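Local atomic coordinates of rhodopsin (Todarodes pacificus, PDB entry 2Z73), a protein that absorbs light through a bound 11-cis retinal and, on its isomerization to the all-trans form, activates G-protein signalling to phospholipase C for vision. Residues G42-I47 against A304-I309. Sequence-based numbering, arbitrary orientation.
Sequences GICGII and AKASAI. With RET (retinal), chain D.
Lys305 NZ, one residue before the Ala306 that meets Cys44, has two partners: C15 of retinal, covalently bound at 1.3 Å, and Tyr111 OH, to which a hydrogen bond links it. A lysine suits this post because its terminal amine can form the Schiff base with the aldehyde of retinal, and its long chain, nearly straight until it bends at the last torsion (chi4 -78°), carries the nitrogen away from 42-47 to the chromophore.

Beside this linkage, 304-309 presents small and branched apolar groups to 42-47. Cys44 SG rests on the methyl of Ala306, 3.6 Å from its CB; small side chains at both positions are consistent with the 5.8 Å between Cys44 CA and Ala306 CA. Ile309 turns CG2 anti to its carbonyl carbon, and this methyl meets Cys44, 3.9 Å from its CB. Ile47 adds its CG2 branch, 4.1 Å from both CB and CD1 of Ile309, the two side chains crossing at a slant; a branched apolar residue fits here, since it also touches docosane and palmitic acid. No hydrogen bond crosses these faces, but Asn52 ND2, farther along helix 31-61, is hydrogen-bonded to Ala308 O. Close apolar packing of the first transmembrane helix on the seventh, beside the retinal-bearing lysine, belongs to the seven-helix bundle of opsins.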
loop_
_atom_site.group_PDB
_atom_site.type_symbol
_atom_site.label_atom_id
_atom_site.label_comp_id
_atom_site.label_asym_id
_atom_site.label_seq_id
_atom_site.Cartn_x
_atom_site.Cartn_y
_atom_site.Cartn_z
ATOM N N GLY A 42 -1.738 -10.498 -14.612
ATOM C CA GLY A 42 -2.244 -9.627 -15.653
ATOM C C GLY A 42 -3.519 -8.952 -15.185
ATOM O O GLY A 42 -3.764 -7.773 -15.466
ATOM N N ILE A 43 -4.338 -9.693 -14.451
ATOM C CA ILE A 43 -5.583 -9.155 -13.935
ATOM C C ILE A 43 -5.306 -8.203 -12.763
ATOM O O ILE A 43 -6.141 -7.366 -12.427
ATOM C CB ILE A 43 -6.547 -10.304 -13.524
ATOM C CG1 ILE A 43 -6.978 -11.059 -14.784
ATOM C CG2 ILE A 43 -7.766 -9.754 -12.777
ATOM C CD1 ILE A 43 -8.112 -12.071 -14.579
ATOM N N CYS A 44 -4.139 -8.317 -12.137
ATOM C CA CYS A 44 -3.808 -7.390 -11.062
ATOM C C CYS A 44 -3.385 -6.106 -11.759
ATOM O O CYS A 44 -3.571 -5.005 -11.242
ATOM C CB CYS A 44 -2.662 -7.920 -10.188
ATOM S SG CYS A 44 -3.121 -9.288 -9.083
ATOM N N GLY A 45 -2.821 -6.255 -12.951
ATOM C CA GLY A 45 -2.419 -5.098 -13.729
ATOM C C GLY A 45 -3.638 -4.278 -14.109
ATOM O O GLY A 45 -3.681 -3.065 -13.910
ATOM N N ILE A 46 -4.645 -4.948 -14.652
ATOM C CA ILE A 46 -5.870 -4.266 -15.053
ATOM C C ILE A 46 -6.572 -3.605 -13.859
ATOM O O ILE A 46 -6.805 -2.388 -13.857
ATOM C CB ILE A 46 -6.859 -5.250 -15.732
ATOM C CG1 ILE A 46 -6.282 -5.740 -17.058
ATOM C CG2 ILE A 46 -8.203 -4.579 -15.962
ATOM C CD1 ILE A 46 -7.050 -6.913 -17.641
ATOM N N ILE A 47 -6.911 -4.402 -12.849
ATOM C CA ILE A 47 -7.602 -3.875 -11.685
ATOM C C ILE A 47 -6.761 -2.828 -10.990
ATOM O O ILE A 47 -7.254 -1.745 -10.658
ATOM C CB ILE A 47 -7.960 -4.993 -10.690
ATOM C CG1 ILE A 47 -8.975 -5.948 -11.335
ATOM C CG2 ILE A 47 -8.528 -4.401 -9.406
ATOM C CD1 ILE A 47 -9.441 -7.079 -10.433
ATOM N N ALA A 304 1.259 -11.169 -2.427
ATOM C CA ALA A 304 1.888 -9.884 -2.105
ATOM C C ALA A 304 1.709 -8.881 -3.245
ATOM O O ALA A 304 1.305 -7.741 -3.018
ATOM C CB ALA A 304 3.386 -10.075 -1.789
ATOM N N LYS A 305 1.991 -9.308 -4.471
ATOM C CA LYS A 305 1.856 -8.418 -5.621
ATOM C C LYS A 305 0.445 -7.836 -5.804
ATOM O O LYS A 305 0.292 -6.692 -6.234
ATOM C CB LYS A 305 2.276 -9.142 -6.902
ATOM C CG LYS A 305 3.750 -9.484 -6.973
ATOM C CD LYS A 305 4.153 -9.831 -8.394
ATOM C CE LYS A 305 5.527 -10.471 -8.464
ATOM N NZ LYS A 305 6.643 -9.538 -8.354
ATOM N N ALA A 306 -0.579 -8.622 -5.482
ATOM C CA ALA A 306 -1.951 -8.160 -5.628
ATOM C C ALA A 306 -2.284 -7.079 -4.604
ATOM O O ALA A 306 -3.223 -6.314 -4.783
ATOM C CB ALA A 306 -2.921 -9.335 -5.497
ATOM N N SER A 307 -1.501 -7.004 -3.532
ATOM C CA SER A 307 -1.756 -5.992 -2.505
ATOM C C SER A 307 -2.007 -4.626 -3.110
ATOM O O SER A 307 -2.881 -3.910 -2.670
ATOM C CB SER A 307 -0.581 -5.881 -1.519
ATOM O OG SER A 307 -0.812 -4.867 -0.535
ATOM N N ALA A 308 -1.242 -4.269 -4.130
ATOM C CA ALA A 308 -1.385 -2.957 -4.748
ATOM C C ALA A 308 -2.697 -2.712 -5.502
ATOM O O ALA A 308 -2.864 -1.658 -6.114
ATOM C CB ALA A 308 -0.194 -2.684 -5.671
ATOM N N ILE A 309 -3.625 -3.661 -5.458
ATOM C CA ILE A 309 -4.890 -3.481 -6.162
ATOM C C ILE A 309 -6.072 -3.463 -5.204
ATOM O O ILE A 309 -7.220 -3.585 -5.640
ATOM C CB ILE A 309 -5.182 -4.632 -7.127
ATOM C CG1 ILE A 309 -5.623 -5.854 -6.313
ATOM C CG2 ILE A 309 -3.954 -4.915 -7.994
ATOM C CD1 ILE A 309 -6.332 -6.916 -7.092
HETATM C C1 RET D . 9.845 -7.050 2.684
HETATM C C2 RET D . 8.835 -7.197 3.858
HETATM C C3 RET D . 7.396 -6.831 3.536
HETATM C C4 RET D . 7.268 -5.450 2.871
HETATM C C5 RET D . 8.258 -5.249 1.723
HETATM C C6 RET D . 9.425 -5.961 1.615
HETATM C C7 RET D . 10.396 -5.763 0.459
HETATM C C8 RET D . 10.159 -6.173 -0.863
HETATM C C9 RET D . 10.935 -6.004 -2.100
HETATM C C10 RET D . 10.330 -6.533 -3.172
HETATM C C11 RET D . 10.699 -6.538 -4.571
HETATM C C12 RET D . 10.024 -7.106 -5.616
HETATM C C13 RET D . 8.807 -7.998 -5.744
HETATM C C14 RET D . 8.327 -8.325 -6.982
HETATM C C15 RET D . 7.165 -9.197 -7.192
HETATM C C16 RET D . 11.229 -6.737 3.253
HETATM C C17 RET D . 9.961 -8.476 2.052
HETATM C C18 RET D . 7.744 -4.190 0.783
HETATM C C19 RET D . 12.254 -5.258 -2.093
HETATM C C20 RET D . 8.169 -8.498 -4.429
#